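Local coordinates for 457aa long hypothetical protein (Pyrococcus horikoshii, PDB 2CSU) that is of unknown function but joins a Rossmann-like CoA-binding domain to two domains related to those of succinyl-CoA ligases, at residues Q288-G293 against Y442-Q447; K295-T300 against P367-L372. All coordinates share one frame; numbering follows the deposited sequence.

Contact 1: Q288-G293 against Y442-Q447; sequences QPLPRG and YALVEQ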
loop_
_atom_site.group_PDB
_atom_site.type_symbol
_atom_site.label_atom_id
_atom_site.label_comp_id
_atom_site.label_asym_id
_atom_site.label_seq_id
_atom_site.Cartn_x
_atom_site.Cartn_y
_atom_site.Cartn_z
ATOM N N GLN A 288 -2.145 7.568 19.851
ATOM C CA GLN A 288 -3.405 7.861 20.521
ATOM C C GLN A 288 -3.497 7.121 21.858
ATOM O O GLN A 288 -2.674 6.282 22.196
ATOM C CB GLN A 288 -4.545 7.409 19.605
ATOM C CG GLN A 288 -4.569 8.173 18.281
ATOM C CD GLN A 288 -5.440 9.397 18.429
ATOM O OE1 GLN A 288 -6.537 9.370 18.963
ATOM N NE2 GLN A 288 -4.894 10.517 17.915
ATOM N N PRO A 289 -4.521 7.491 22.648
ATOM C CA PRO A 289 -4.746 6.868 23.945
ATOM C C PRO A 289 -5.178 5.407 23.795
ATOM O O PRO A 289 -5.851 5.026 22.846
ATOM C CB PRO A 289 -5.837 7.660 24.663
ATOM C CG PRO A 289 -5.973 8.958 23.872
ATOM C CD PRO A 289 -5.535 8.501 22.402
ATOM N N LEU A 290 -4.992 4.629 24.852
ATOM C CA LEU A 290 -5.544 3.284 24.912
ATOM C C LEU A 290 -7.040 3.277 25.234
ATOM O O LEU A 290 -7.492 3.961 26.148
ATOM C CB LEU A 290 -4.757 2.458 25.938
ATOM C CG LEU A 290 -3.242 2.405 25.655
ATOM C CD1 LEU A 290 -2.517 1.642 26.749
ATOM C CD2 LEU A 290 -2.993 1.743 24.305
ATOM N N PRO A 291 -7.826 2.496 24.471
ATOM C CA PRO A 291 -9.278 2.373 24.639
ATOM C C PRO A 291 -9.679 1.655 25.924
ATOM O O PRO A 291 -9.015 0.707 26.347
ATOM C CB PRO A 291 -9.689 1.594 23.399
ATOM C CG PRO A 291 -8.519 0.669 23.208
ATOM C CD PRO A 291 -7.355 1.607 23.393
ATOM N N ARG A 292 -10.772 2.104 26.537
ATOM C CA ARG A 292 -11.242 1.491 27.770
ATOM C C ARG A 292 -12.149 0.296 27.467
ATOM O O ARG A 292 -12.658 -0.376 28.355
ATOM C CB ARG A 292 -12.047 2.531 28.563
ATOM C CG ARG A 292 -11.230 3.745 29.003
ATOM C CD ARG A 292 -11.921 4.494 30.153
ATOM N NE ARG A 292 -13.053 5.287 29.652
ATOM C CZ ARG A 292 -14.275 4.721 29.673
ATOM N NH1 ARG A 292 -14.427 3.485 30.108
ATOM N NH2 ARG A 292 -15.342 5.422 29.269
ATOM N N GLY A 293 -12.333 0.018 26.183
ATOM C CA GLY A 293 -13.156 -1.102 25.773
ATOM C C GLY A 293 -12.891 -1.432 24.320
ATOM O O GLY A 293 -12.014 -0.830 23.698
ATOM N N TYR A 442 -7.020 -2.969 16.308
ATOM C CA TYR A 442 -6.753 -4.212 17.023
ATOM C C TYR A 442 -5.559 -4.050 17.960
ATOM O O TYR A 442 -5.604 -4.489 19.104
ATOM C CB TYR A 442 -6.460 -5.344 16.034
ATOM C CG TYR A 442 -5.904 -6.593 16.693
ATOM C CD1 TYR A 442 -6.732 -7.454 17.415
ATOM C CD2 TYR A 442 -4.540 -6.888 16.629
ATOM C CE1 TYR A 442 -6.216 -8.587 18.060
ATOM C CE2 TYR A 442 -4.012 -8.007 17.269
ATOM C CZ TYR A 442 -4.856 -8.853 17.984
ATOM O OH TYR A 442 -4.339 -9.947 18.633
ATOM N N ALA A 443 -4.495 -3.415 17.478
ATOM C CA ALA A 443 -3.310 -3.238 18.307
ATOM C C ALA A 443 -3.602 -2.403 19.550
ATOM O O ALA A 443 -3.059 -2.672 20.617
ATOM C CB ALA A 443 -2.174 -2.611 17.498
ATOM N N LEU A 444 -4.469 -1.405 19.414
ATOM C CA LEU A 444 -4.815 -0.541 20.543
ATOM C C LEU A 444 -5.601 -1.293 21.627
ATOM O O LEU A 444 -5.354 -1.115 22.819
ATOM C CB LEU A 444 -5.614 0.679 20.050
ATOM C CG LEU A 444 -4.809 1.875 19.488
ATOM C CD1 LEU A 444 -5.688 2.752 18.597
ATOM C CD2 LEU A 444 -4.240 2.691 20.642
ATOM N N VAL A 445 -6.545 -2.135 21.219
ATOM C CA VAL A 445 -7.329 -2.887 22.199
ATOM C C VAL A 445 -6.452 -3.925 22.902
ATOM O O VAL A 445 -6.481 -4.029 24.127
ATOM C CB VAL A 445 -8.550 -3.582 21.542
ATOM C CG1 VAL A 445 -9.206 -4.541 22.517
ATOM C CG2 VAL A 445 -9.557 -2.543 21.120
ATOM N N GLU A 446 -5.661 -4.674 22.135
ATOM C CA GLU A 446 -4.788 -5.689 22.719
ATOM C C GLU A 446 -3.799 -5.105 23.725
ATOM O O GLU A 446 -3.543 -5.704 24.770
ATOM C CB GLU A 446 -4.027 -6.442 21.631
ATOM C CG GLU A 446 -4.636 -7.785 21.252
ATOM C CD GLU A 446 -4.577 -8.819 22.378
ATOM O OE1 GLU A 446 -5.292 -9.840 22.291
ATOM O OE2 GLU A 446 -3.815 -8.620 23.344
ATOM N N GLN A 447 -3.237 -3.942 23.415
ATOM C CA GLN A 447 -2.294 -3.374 24.375
ATOM C C GLN A 447 -2.999 -2.889 25.645
ATOM O O GLN A 447 -2.441 -2.864 26.741
ATOM C CB GLN A 447 -1.568 -2.215 23.690
ATOM C CG GLN A 447 -0.647 -1.447 24.639
ATOM C CD GLN A 447 0.491 -2.342 25.077
ATOM O OE1 GLN A 447 0.612 -3.492 24.692
ATOM N NE2 GLN A 447 1.343 -1.764 25.947
#

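Contact 2: K295-T300 against P367-L372; sequences KVAIMT and PNVDML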
loop_
_atom_site.group_PDB
_atom_site.type_symbol
_atom_site.label_atom_id
_atom_site.label_comp_id
_atom_site.label_asym_id
_atom_site.label_seq_id
_atom_site.Cartn_x
_atom_site.Cartn_y
_atom_site.Cartn_z
ATOM N N LYS A 295 -15.466 -1.466 21.925
ATOM C CA LYS A 295 -16.632 -1.064 21.146
ATOM C C LYS A 295 -16.262 0.157 20.304
ATOM O O LYS A 295 -16.007 1.245 20.823
ATOM C CB LYS A 295 -17.805 -0.750 22.078
ATOM C CG LYS A 295 -18.283 -1.953 22.893
ATOM C CD LYS A 295 -18.758 -3.090 21.994
ATOM C CE LYS A 295 -19.216 -4.307 22.797
ATOM N NZ LYS A 295 -18.122 -4.906 23.618
ATOM N N VAL A 296 -16.248 -0.032 18.994
ATOM C CA VAL A 296 -15.851 1.033 18.099
ATOM C C VAL A 296 -17.004 1.688 17.370
ATOM O O VAL A 296 -18.024 1.056 17.091
ATOM C CB VAL A 296 -14.846 0.488 17.055
ATOM C CG1 VAL A 296 -14.251 1.618 16.235
ATOM C CG2 VAL A 296 -13.765 -0.299 17.757
ATOM N N ALA A 297 -16.833 2.971 17.075
ATOM C CA ALA A 297 -17.829 3.715 16.323
ATOM C C ALA A 297 -17.203 4.040 14.976
ATOM O O ALA A 297 -16.081 4.560 14.902
ATOM C CB ALA A 297 -18.198 4.999 17.040
ATOM N N ILE A 298 -17.926 3.723 13.910
ATOM C CA ILE A 298 -17.455 4.009 12.566
ATOM C C ILE A 298 -18.266 5.143 11.943
ATOM O O ILE A 298 -19.494 5.060 11.872
ATOM C CB ILE A 298 -17.608 2.797 11.625
ATOM C CG1 ILE A 298 -16.787 1.604 12.133
ATOM C CG2 ILE A 298 -17.167 3.189 10.221
ATOM C CD1 ILE A 298 -17.112 0.311 11.404
HETATM N N MSE A 299 -17.588 6.205 11.510
HETATM C CA MSE A 299 -18.276 7.302 10.821
HETATM C C MSE A 299 -17.658 7.373 9.414
HETATM O O MSE A 299 -16.441 7.256 9.254
HETATM C CB MSE A 299 -18.128 8.631 11.585
HETATM C CG MSE A 299 -16.736 8.958 12.131
HETATM SE SE MSE A 299 -16.717 10.499 13.116
HETATM C CE MSE A 299 -16.562 11.583 11.853
ATOM N N THR A 300 -18.487 7.555 8.391
ATOM C CA THR A 300 -17.971 7.578 7.026
ATOM C C THR A 300 -18.849 8.385 6.070
ATOM O O THR A 300 -20.020 8.661 6.371
ATOM C CB THR A 300 -17.872 6.132 6.466
ATOM O OG1 THR A 300 -17.303 6.153 5.161
ATOM C CG2 THR A 300 -19.273 5.497 6.362
ATOM N N PRO A 367 -21.378 7.483 25.568
ATOM C CA PRO A 367 -20.741 6.645 26.586
ATOM C C PRO A 367 -20.446 5.210 26.163
ATOM O O PRO A 367 -19.718 4.505 26.855
ATOM C CB PRO A 367 -21.734 6.705 27.744
ATOM C CG PRO A 367 -23.059 6.808 27.020
ATOM C CD PRO A 367 -22.747 7.851 25.971
ATOM N N ASN A 368 -21.001 4.771 25.039
ATOM C CA ASN A 368 -20.768 3.399 24.589
ATOM C C ASN A 368 -19.679 3.266 23.537
ATOM O O ASN A 368 -19.380 2.162 23.086
ATOM C CB ASN A 368 -22.063 2.782 24.053
ATOM C CG ASN A 368 -23.089 2.549 25.143
ATOM O OD1 ASN A 368 -22.765 2.062 26.221
ATOM N ND2 ASN A 368 -24.341 2.891 24.860
ATOM N N VAL A 369 -19.099 4.392 23.139
ATOM C CA VAL A 369 -18.037 4.387 22.142
ATOM C C VAL A 369 -16.686 4.409 22.849
ATOM O O VAL A 369 -16.421 5.285 23.675
ATOM C CB VAL A 369 -18.143 5.612 21.204
ATOM C CG1 VAL A 369 -16.990 5.614 20.205
ATOM C CG2 VAL A 369 -19.479 5.578 20.459
ATOM N N ASP A 370 -15.839 3.433 22.535
ATOM C CA ASP A 370 -14.513 3.349 23.137
ATOM C C ASP A 370 -13.455 3.837 22.153
ATOM O O ASP A 370 -12.373 4.271 22.548
ATOM C CB ASP A 370 -14.215 1.906 23.531
ATOM C CG ASP A 370 -15.155 1.398 24.601
ATOM O OD1 ASP A 370 -15.458 0.184 24.608
ATOM O OD2 ASP A 370 -15.582 2.229 25.434
HETATM N N MSE A 371 -13.787 3.758 20.871
HETATM C CA MSE A 371 -12.872 4.166 19.823
HETATM C C MSE A 371 -13.652 4.711 18.628
HETATM O O MSE A 371 -14.746 4.250 18.338
HETATM C CB MSE A 371 -12.021 2.960 19.407
HETATM C CG MSE A 371 -10.790 3.298 18.581
HETATM SE SE MSE A 371 -9.633 1.912 18.533
HETATM C CE MSE A 371 -10.124 1.212 17.175
ATOM N N LEU A 372 -13.086 5.696 17.944
ATOM C CA LEU A 372 -13.736 6.290 16.785
ATOM C C LEU A 372 -12.864 6.140 15.539
ATOM O O LEU A 372 -11.707 6.556 15.522
ATOM C CB LEU A 372 -14.019 7.776 17.056
ATOM C CG LEU A 372 -14.776 8.626 16.027
ATOM C CD1 LEU A 372 -16.180 8.065 15.866
ATOM C CD2 LEU A 372 -14.864 10.059 16.459
#

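Contact 1: Q288-G293 against Y442-Q447
Pro291 and Leu444 form the close-packed middle of a contact between an extended loop and one side of a helix. The CD-CG edge of the proline ring rests on the carbonyl of Leu444, with Pro291 CD 3.4 Å from Leu444 O and 3.9 Å from Leu444 CB. The touch on the carbonyl oxygen is packing by a ring carbon, since proline has no N-H to offer. Both residues are buried. On one flank, Leu444 reaches along the loop: with its CG beside the backbone N (chi1 -83°), the CD2 methyl comes within 3.6 Å of Pro289 O and 4.0 Å of Leu290 CD2.

Packing thins on either side of Pro291 along the loop, where the partly exposed Leu290 and Val445 mark the looser, more open places. Leu290 crosses the aliphatic part of Gln447, with Leu290 CD2 4.0 Å from Gln447 CG. A bend at chi2 (66°) turns the Gln447 amide off this line, and its NE2 bonds to Thr227 O. Beyond the ring, Val445 uses a single methyl, CG2, for two loose touches: 4.0 Å to Pro291 CG and 4.0 Å to Gly293 O. The carboxamide of Gln288 turns away from the helix and is held from elsewhere, OE1 by Val406 N and NE2 by Gly427 O.

Residues 289 to 291 have polyproline II-like backbone angles, and this extended stretch passes across one side of the helix. It belongs to the loop between helix 276-283 and strand 295-300, packed on helix 434-450, the last helix of the chain, in an alpha/beta fold of the Ligase-CoA family.

Contact 2: K295-T300 against P367-L372
Val296 and Met371 (a selenomethionine) are bridge partners in a parallel pair within the mixed sheet of an alpha/beta domain, strand 295-300 lying beside strand 371-377. Their side chains run side by side on one face. Val296 divides its branches: CG1, anti to the backbone N (chi1 -171°), sits 3.4 Å from Met371 O, while CG2 meets the terminal methyl, Met371 CE, at 4.0 Å. A bend at chi3 sets that methyl beside the valine. Helix 434-450 touches Met371 through Ala441.

Ala297 and Leu372 lie on the opposite face, where Leu363 of helix 353-365 touches both Leu372 and Met299. Met299, also a selenomethionine, holds CG in the crowded position between its backbone N and carbonyl carbon (chi1 44°). From there its chain crosses Leu372, and Met299 SE reaches Leu372 CD1 at 3.7 Å.

The backbones join through Ala297 N, bonded to Met371 O at 2.8 Å and nearly straight. At the entry to strand 371-377, Lys295 O receives Asp370 N at 2.8 Å, so the carbonyl is held chiefly by this amide, with Met371 N a weak second donor. Val369, just ahead of Asp370, comes in alongside Ala297 with both methyls, and the pair is unusually tight: Val369 CG1 stands only 3.4 Å from Ala297 CB.

How the contacts relate
Far along the chain from the N terminus, helix 276-283 leads into the 288-293 loop, which turns into strand 295-300. Contact 2 closes first, when the chain returns some 67 residues later, after helix 353-365, to place strand 371-377 beside that strand. Contact 1 closes last: helix 434-450 comes back onto the entry loop, so contact 2 is nested within the larger loop. Their centres lie about 12 Å apart, and they adjoin directly, Leu444 CD1 packing 4.0 Å from Met371 SE. Helix 434-450 thus spans both, tying the entry loop to the face of the sheet that carries Met371.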